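Local coordinates for protein putative exonuclease (Eubacterium rectale, PDB 3L0A) that binds a zinc ion through four cysteines and is probably a hydrolase of the PDDEXK nuclease-like clan, its substrate not established, at residues 39-42 with 43-46; 225-228 with 229-233; 164-168 with 169-173. All blocks are in the same frame, centred on the assembly; numbering follows the deposited sequence.

Interaction 1: 39-42 with 43-46; sequences YGME and KLNG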
loop_
_atom_site.group_PDB
_atom_site.type_symbol
_atom_site.label_atom_id
_atom_site.label_comp_id
_atom_site.label_asym_id
_atom_site.label_seq_id
_atom_site.Cartn_x
_atom_site.Cartn_y
_atom_site.Cartn_z
ATOM N N TYR A 39 24.123 -13.167 6.224
ATOM C CA TYR A 39 23.372 -13.592 5.048
ATOM C C TYR A 39 24.282 -13.950 3.895
ATOM O O TYR A 39 24.082 -14.959 3.211
ATOM C CB TYR A 39 22.404 -12.492 4.627
ATOM C CG TYR A 39 21.757 -12.640 3.261
ATOM C CD1 TYR A 39 20.779 -13.588 3.024
ATOM C CD2 TYR A 39 22.108 -11.792 2.225
ATOM C CE1 TYR A 39 20.160 -13.710 1.760
ATOM C CE2 TYR A 39 21.487 -11.880 0.951
ATOM C CZ TYR A 39 20.519 -12.842 0.730
ATOM O OH TYR A 39 19.940 -12.942 -0.513
ATOM N N GLY A 40 25.305 -13.130 3.705
ATOM C CA GLY A 40 26.257 -13.353 2.651
ATOM C C GLY A 40 27.101 -14.602 2.819
ATOM O O GLY A 40 27.489 -15.234 1.814
HETATM N N MSE A 41 27.406 -14.927 4.074
HETATM C CA MSE A 41 28.245 -16.094 4.402
HETATM C C MSE A 41 27.388 -17.362 4.389
HETATM O O MSE A 41 27.815 -18.382 3.889
HETATM C CB MSE A 41 28.905 -15.918 5.772
HETATM C CG MSE A 41 30.014 -14.867 5.799
HETATM SE SE MSE A 41 31.523 -15.359 4.713
HETATM C CE MSE A 41 32.412 -16.444 6.067
ATOM N N GLU A 42 26.149 -17.286 4.883
ATOM C CA GLU A 42 25.230 -18.409 4.771
ATOM C C GLU A 42 24.870 -18.785 3.310
ATOM O O GLU A 42 24.717 -19.971 2.993
ATOM C CB GLU A 42 23.980 -18.121 5.590
ATOM C CG GLU A 42 24.289 -17.941 7.059
ATOM C CD GLU A 42 24.931 -19.160 7.655
ATOM O OE1 GLU A 42 24.216 -20.156 7.860
ATOM O OE2 GLU A 42 26.152 -19.130 7.943
ATOM N N LYS A 43 24.762 -17.801 2.416
ATOM C CA LYS A 43 24.571 -18.085 0.973
ATOM C C LYS A 43 25.763 -18.820 0.345
ATOM O O LYS A 43 25.570 -19.728 -0.476
ATOM C CB LYS A 43 24.290 -16.807 0.158
ATOM C CG LYS A 43 22.813 -16.410 0.105
ATOM C CD LYS A 43 22.591 -15.053 -0.661
ATOM C CE LYS A 43 22.280 -15.221 -2.178
ATOM N NZ LYS A 43 22.552 -14.000 -3.019
ATOM N N LEU A 44 26.976 -18.407 0.723
ATOM C CA LEU A 44 28.212 -19.029 0.252
ATOM C C LEU A 44 28.351 -20.482 0.699
ATOM O O LEU A 44 28.610 -21.344 -0.134
ATOM C CB LEU A 44 29.422 -18.235 0.752
ATOM C CG LEU A 44 29.638 -16.855 0.144
ATOM C CD1 LEU A 44 30.449 -15.993 1.115
ATOM C CD2 LEU A 44 30.327 -16.986 -1.232
ATOM N N ASN A 45 28.207 -20.723 2.013
ATOM C CA ASN A 45 28.192 -22.080 2.622
ATOM C C ASN A 45 27.169 -23.022 1.995
ATOM O O ASN A 45 27.309 -24.242 2.082
ATOM C CB ASN A 45 27.766 -22.042 4.111
ATOM C CG ASN A 45 28.704 -21.245 5.021
ATOM O OD1 ASN A 45 29.876 -20.989 4.702
ATOM N ND2 ASN A 45 28.170 -20.856 6.183
ATOM N N GLY A 46 26.101 -22.452 1.436
ATOM C CA GLY A 46 24.964 -23.239 0.963
ATOM C C GLY A 46 23.977 -23.611 2.060
ATOM O O GLY A 46 23.227 -24.562 1.918
#
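Beside the four-cysteine zinc site, on the last two turns of helix 37-45, the side chain of K43 lies over one face of the Y39 ring. The side chain of Y39 is about 4 Å from those of C36 and C244, two of the zinc ligands, and about 5 Å from the zinc ion, nearest atoms being meant. Its ring receives the lysine methylenes rather than the ammonium: K43 CD approaches Y39 CZ to 3.3 Å, and CG sits above the rim of the same face. Two torsions account for this. CG of Y39 stands anti to the backbone N (chi1 167°), and the lysine chain, straight at chi2, bends at chi3 (93°) as it passes the phenol. The polar ends have partners beyond the helix, Y39 OH bonding D50 and K43 NZ forming a salt bridge with D26. Along the backbone, K43 N donates to Y39 O, while N45 N reaches M41 O at 3.0 Å with an almost straight N-H...O angle of 177°; L44 N to G40 O is weak. The helix then stops in a Schellman motif, with G46 as its C-prime residue. G46 has positive phi and bonds weakly to K43 O, and R47 N turns back to E42 O. At the phi and psi of G46 a beta carbon would be jammed against the preceding carbonyl oxygen, which explains the glycine. On another side of the helix, the selenium of M41 meets L44 CD1 at 3.8 Å, and both residues pack on F27 of helix 21-28. The E42 carboxylate and N45 amide planes are nearly perpendicular, with E42 OE2 3.2 Å from N45 ND2; the same OE2 makes a salt bridge to R47.

Interaction 2: 225-228 with 229-233; sequences MPRI and LRVKN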
loop_
_atom_site.group_PDB
_atom_site.type_symbol
_atom_site.label_atom_id
_atom_site.label_comp_id
_atom_site.label_asym_id
_atom_site.label_seq_id
_atom_site.Cartn_x
_atom_site.Cartn_y
_atom_site.Cartn_z
HETATM N N MSE A 225 35.782 -3.259 0.355
HETATM C CA MSE A 225 36.244 -4.617 0.063
HETATM C C MSE A 225 37.146 -5.227 1.152
HETATM O O MSE A 225 37.053 -6.437 1.391
HETATM C CB MSE A 225 36.947 -4.716 -1.307
HETATM C CG MSE A 225 36.015 -4.848 -2.479
HETATM SE SE MSE A 225 35.059 -6.480 -2.390
HETATM C CE MSE A 225 36.494 -7.689 -2.727
ATOM N N PRO A 226 38.051 -4.426 1.779
ATOM C CA PRO A 226 38.895 -5.066 2.809
ATOM C C PRO A 226 38.063 -5.742 3.919
ATOM O O PRO A 226 38.296 -6.903 4.244
ATOM C CB PRO A 226 39.759 -3.902 3.354
ATOM C CG PRO A 226 39.769 -2.855 2.251
ATOM C CD PRO A 226 38.447 -3.021 1.518
ATOM N N ARG A 227 37.075 -5.039 4.454
ATOM C CA ARG A 227 36.201 -5.639 5.461
ATOM C C ARG A 227 35.495 -6.904 4.945
ATOM O O ARG A 227 35.430 -7.911 5.665
ATOM C CB ARG A 227 35.143 -4.637 5.924
ATOM C CG ARG A 227 34.033 -5.248 6.792
ATOM C CD ARG A 227 34.568 -5.974 8.083
ATOM N NE ARG A 227 33.453 -6.505 8.888
ATOM C CZ ARG A 227 33.532 -6.988 10.133
ATOM N NH1 ARG A 227 34.688 -7.039 10.782
ATOM N NH2 ARG A 227 32.430 -7.423 10.736
ATOM N N ILE A 228 34.953 -6.828 3.720
ATOM C CA ILE A 228 34.372 -7.987 3.029
ATOM C C ILE A 228 35.405 -9.128 2.984
ATOM O O ILE A 228 35.147 -10.222 3.473
ATOM C CB ILE A 228 33.859 -7.638 1.560
ATOM C CG1 ILE A 228 32.662 -6.680 1.599
ATOM C CG2 ILE A 228 33.492 -8.916 0.742
ATOM C CD1 ILE A 228 32.488 -5.848 0.312
ATOM N N LEU A 229 36.583 -8.879 2.428
ATOM C CA LEU A 229 37.581 -9.952 2.326
ATOM C C LEU A 229 37.901 -10.617 3.670
ATOM O O LEU A 229 38.076 -11.841 3.745
ATOM C CB LEU A 229 38.865 -9.453 1.645
ATOM C CG LEU A 229 38.703 -9.350 0.128
ATOM C CD1 LEU A 229 39.782 -8.445 -0.486
ATOM C CD2 LEU A 229 38.711 -10.769 -0.464
ATOM N N ARG A 230 37.955 -9.827 4.735
ATOM C CA ARG A 230 38.207 -10.356 6.084
ATOM C C ARG A 230 37.109 -11.352 6.450
ATOM O O ARG A 230 37.377 -12.473 6.877
ATOM C CB ARG A 230 38.284 -9.218 7.127
ATOM C CG ARG A 230 39.697 -8.615 7.341
ATOM C CD ARG A 230 39.682 -7.146 7.851
ATOM N NE ARG A 230 39.062 -6.961 9.170
ATOM C CZ ARG A 230 38.384 -5.871 9.526
ATOM N NH1 ARG A 230 38.230 -4.870 8.667
ATOM N NH2 ARG A 230 37.851 -5.785 10.734
ATOM N N VAL A 231 35.850 -10.944 6.255
ATOM C CA VAL A 231 34.718 -11.808 6.627
ATOM C C VAL A 231 34.640 -13.146 5.813
ATOM O O VAL A 231 34.492 -14.226 6.394
ATOM C CB VAL A 231 33.371 -11.060 6.568
ATOM C CG1 VAL A 231 32.289 -11.929 7.150
ATOM C CG2 VAL A 231 33.436 -9.737 7.325
ATOM N N LYS A 232 34.757 -13.070 4.487
ATOM C CA LYS A 232 34.722 -14.258 3.621
ATOM C C LYS A 232 35.841 -15.248 3.914
ATOM O O LYS A 232 35.688 -16.429 3.642
ATOM C CB LYS A 232 34.778 -13.838 2.146
ATOM C CG LYS A 232 34.775 -14.980 1.092
ATOM C CD LYS A 232 34.665 -14.371 -0.332
ATOM C CE LYS A 232 34.582 -15.394 -1.494
ATOM N NZ LYS A 232 34.681 -14.715 -2.864
ATOM N N ASN A 233 36.953 -14.771 4.464
ATOM C CA ASN A 233 38.101 -15.645 4.754
ATOM C C ASN A 233 38.152 -16.199 6.179
ATOM O O ASN A 233 39.169 -16.725 6.592
ATOM C CB ASN A 233 39.419 -14.911 4.452
ATOM C CG ASN A 233 39.653 -14.686 2.947
ATOM O OD1 ASN A 233 38.726 -14.374 2.166
ATOM N ND2 ASN A 233 40.910 -14.824 2.541
#
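R227 and V231, one helical turn apart, meet where V231 CG2 covers one face of the R227 guanidinium, 3.6 Å from NE. That approach depends on the bend of the arginine chain at chi2 (57°), which turns it along the helix toward the valine. The firm polar partner of R227 is E37, which forms a salt bridge with NH2; D239 is a longer, weak ion partner. In the conformer described, R230 NH2 comes 3.4 Å from R227 NH1, two donors with no bond between them, but this approach is doubtful because the R230 side chain is modelled in two positions. The carbonyls of 225-228 are all satisfied by backbone N-H groups four residues on: L229 N to M225 O is the shortest at 2.7 Å, and K232 N to I228 O measures 3.0 Å with an N-H...O angle of 172°. P226 has no N-H to give and R227 N also lacks a bond to the preceding turn, where the helix is kinked; P226 O still accepts from R230 N. M225 CE rests 4.0 Å from L229 CG. K232 NZ is weakly bonded to K16 O. This end of helix 211-232 packs through I228 and V231 on F27 of helix 21-28, through V231 on M41 of helix 37-45, and through I228 and K232 on M19 of strand 19-20.

Interaction 3: 164-168 with 169-173; sequences FVRYW and GYDIQ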
loop_
_atom_site.group_PDB
_atom_site.type_symbol
_atom_site.label_atom_id
_atom_site.label_comp_id
_atom_site.label_asym_id
_atom_site.label_seq_id
_atom_site.Cartn_x
_atom_site.Cartn_y
_atom_site.Cartn_z
ATOM N N PHE A 164 16.467 5.736 -9.427
ATOM C CA PHE A 164 16.561 4.275 -9.222
ATOM C C PHE A 164 17.951 3.687 -9.376
ATOM O O PHE A 164 18.295 2.708 -8.695
ATOM C CB PHE A 164 15.526 3.526 -10.081
ATOM C CG PHE A 164 15.981 3.202 -11.487
ATOM C CD1 PHE A 164 16.650 2.016 -11.767
ATOM C CD2 PHE A 164 15.721 4.070 -12.539
ATOM C CE1 PHE A 164 17.054 1.730 -13.072
ATOM C CE2 PHE A 164 16.135 3.762 -13.840
ATOM C CZ PHE A 164 16.784 2.586 -14.096
ATOM N N VAL A 165 18.756 4.275 -10.266
ATOM C CA VAL A 165 20.131 3.772 -10.534
ATOM C C VAL A 165 20.997 3.875 -9.314
ATOM O O VAL A 165 21.631 2.909 -8.885
ATOM C CB VAL A 165 20.833 4.561 -11.642
ATOM C CG1 VAL A 165 22.223 3.967 -11.926
ATOM C CG2 VAL A 165 19.977 4.580 -12.887
ATOM N N ARG A 166 21.066 5.066 -8.745
ATOM C CA ARG A 166 21.852 5.220 -7.525
ATOM C C ARG A 166 21.190 4.523 -6.343
ATOM O O ARG A 166 21.886 3.959 -5.488
ATOM C CB ARG A 166 22.080 6.695 -7.222
ATOM C CG ARG A 166 23.139 7.310 -8.110
ATOM C CD ARG A 166 23.385 8.744 -7.725
ATOM N NE ARG A 166 22.306 9.588 -8.164
ATOM C CZ ARG A 166 22.320 10.912 -8.110
ATOM N NH1 ARG A 166 23.372 11.563 -7.632
ATOM N NH2 ARG A 166 21.276 11.591 -8.558
ATOM N N TYR A 167 19.861 4.539 -6.278
ATOM C CA TYR A 167 19.172 3.928 -5.106
ATOM C C TYR A 167 19.401 2.425 -5.000
ATOM O O TYR A 167 19.585 1.904 -3.906
ATOM C CB TYR A 167 17.655 4.246 -5.106
ATOM C CG TYR A 167 16.828 3.732 -3.883
ATOM C CD1 TYR A 167 16.283 2.472 -3.892
ATOM C CD2 TYR A 167 16.579 4.538 -2.780
ATOM C CE1 TYR A 167 15.548 2.005 -2.872
ATOM C CE2 TYR A 167 15.776 4.084 -1.718
ATOM C CZ TYR A 167 15.274 2.802 -1.775
ATOM O OH TYR A 167 14.525 2.232 -0.751
ATOM N N TRP A 168 19.392 1.719 -6.132
ATOM C CA TRP A 168 19.530 0.264 -6.111
ATOM C C TRP A 168 20.950 -0.196 -6.427
ATOM O O TRP A 168 21.208 -1.393 -6.603
ATOM C CB TRP A 168 18.540 -0.383 -7.085
ATOM C CG TRP A 168 17.116 -0.341 -6.620
ATOM C CD1 TRP A 168 16.101 0.403 -7.155
ATOM C CD2 TRP A 168 16.545 -1.094 -5.546
ATOM N NE1 TRP A 168 14.946 0.176 -6.484
ATOM C CE2 TRP A 168 15.185 -0.734 -5.475
ATOM C CE3 TRP A 168 17.060 -2.031 -4.632
ATOM C CZ2 TRP A 168 14.301 -1.286 -4.523
ATOM C CZ3 TRP A 168 16.180 -2.580 -3.647
ATOM C CH2 TRP A 168 14.821 -2.203 -3.616
ATOM N N GLY A 169 21.879 0.746 -6.497
ATOM C CA GLY A 169 23.280 0.385 -6.707
ATOM C C GLY A 169 23.593 -0.144 -8.106
ATOM O O GLY A 169 24.507 -0.930 -8.270
ATOM N N TYR A 170 22.837 0.248 -9.120
ATOM C CA TYR A 170 23.207 -0.134 -10.486
ATOM C C TYR A 170 24.386 0.686 -10.962
ATOM O O TYR A 170 25.002 0.379 -12.002
ATOM C CB TYR A 170 22.025 -0.043 -11.457
ATOM C CG TYR A 170 20.864 -0.943 -11.023
ATOM C CD1 TYR A 170 21.083 -2.254 -10.571
ATOM C CD2 TYR A 170 19.545 -0.485 -11.072
ATOM C CE1 TYR A 170 19.981 -3.076 -10.135
ATOM C CE2 TYR A 170 18.485 -1.284 -10.662
ATOM C CZ TYR A 170 18.711 -2.578 -10.206
ATOM O OH TYR A 170 17.640 -3.336 -9.848
ATOM N N ASP A 171 24.726 1.726 -10.203
ATOM C CA ASP A 171 25.982 2.403 -10.452
ATOM C C ASP A 171 27.131 1.445 -10.124
ATOM O O ASP A 171 28.086 1.413 -10.862
ATOM C CB ASP A 171 26.085 3.776 -9.753
ATOM C CG ASP A 171 25.796 3.728 -8.278
ATOM O OD1 ASP A 171 25.294 2.685 -7.778
ATOM O OD2 ASP A 171 26.060 4.763 -7.624
ATOM N N ILE A 172 27.005 0.621 -9.081
ATOM C CA ILE A 172 28.036 -0.406 -8.738
ATOM C C ILE A 172 28.171 -1.417 -9.890
ATOM O O ILE A 172 29.253 -1.649 -10.419
ATOM C CB ILE A 172 27.719 -1.198 -7.435
ATOM C CG1 ILE A 172 27.353 -0.291 -6.215
ATOM C CG2 ILE A 172 28.869 -2.128 -7.072
ATOM C CD1 ILE A 172 28.521 0.386 -5.502
ATOM N N GLN A 173 27.066 -1.998 -10.314
ATOM C CA GLN A 173 27.127 -2.961 -11.410
ATOM C C GLN A 173 27.833 -2.410 -12.658
ATOM O O GLN A 173 28.699 -3.071 -13.242
ATOM C CB GLN A 173 25.720 -3.432 -11.786
ATOM C CG GLN A 173 25.692 -4.535 -12.857
ATOM C CD GLN A 173 24.279 -4.943 -13.183
ATOM O OE1 GLN A 173 23.424 -4.089 -13.290
ATOM N NE2 GLN A 173 24.019 -6.251 -13.321
#
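Y170, W168 and G169 carry this junction between helix 164-167 and helix 170-185, where the tyrosine ring folds back against the shorter helix. W168 CB lies over one face of the Y170 ring, 4.0 Å from its centroid and 23° off the normal, a CH-pi contact. The W168 five-membered ring and the Y170 ring are tilted by only 30°, but they are slid so far apart that they barely overlap. At its edge the phenol meets F164, whose CE1 is 3.9 Å from Y170 CD2, the two side chains crossing at about a right angle. With CG anti to the carbonyl carbon, the Y170 ring swings back against W168 CB and beside F164. Y170 CB rests 4.0 Å from V165 CG1. Replacing Y170 by an alanine would probably leave W168 CB and the F164 ring without their aromatic mate and remove the cation-pi partner of K145. The backbone holds the turn: Y170 N donates to V165 O at 2.9 Å, and G169 N bonds weakly to R166 O at 3.4 Å. G169 has positive phi, and a beta carbon there would clash with W168 O. R166 points its guanidinium to D163 rather than to D171, whose OD2 meets only the arginine's CG, at 3.9 Å. L262 of the second subunit packs on F164, and I259 of that subunit on V165 and R166. The paired bonds from Y170 N and G169 N, with G169 as C-prime, define a Schellman motif; G169 is also the N-cap of helix 170-185, so a single glycine ends one helix and starts the next.

From the N terminus the order is interaction 1, interaction 3, interaction 2. Each joins consecutive segments, so none closes a long loop, and they run in series without nesting or crossing. Interaction 1 ends helix 37-45 near the zinc site; interaction 3 joins helix 164-167 to helix 170-185; interaction 2 ends helix 211-232. Interactions 1 and 2 touch, with M41 SE 3.6 Å from K232 CA, although their centres are 14 Å apart. Interaction 3 stands off, its nearest atoms about 11 Å from interaction 1 and about 9 Å from interaction 2. Helix 21-28 is their common neighbour, and helix 170-185 also packs on helix 211-232 through I172.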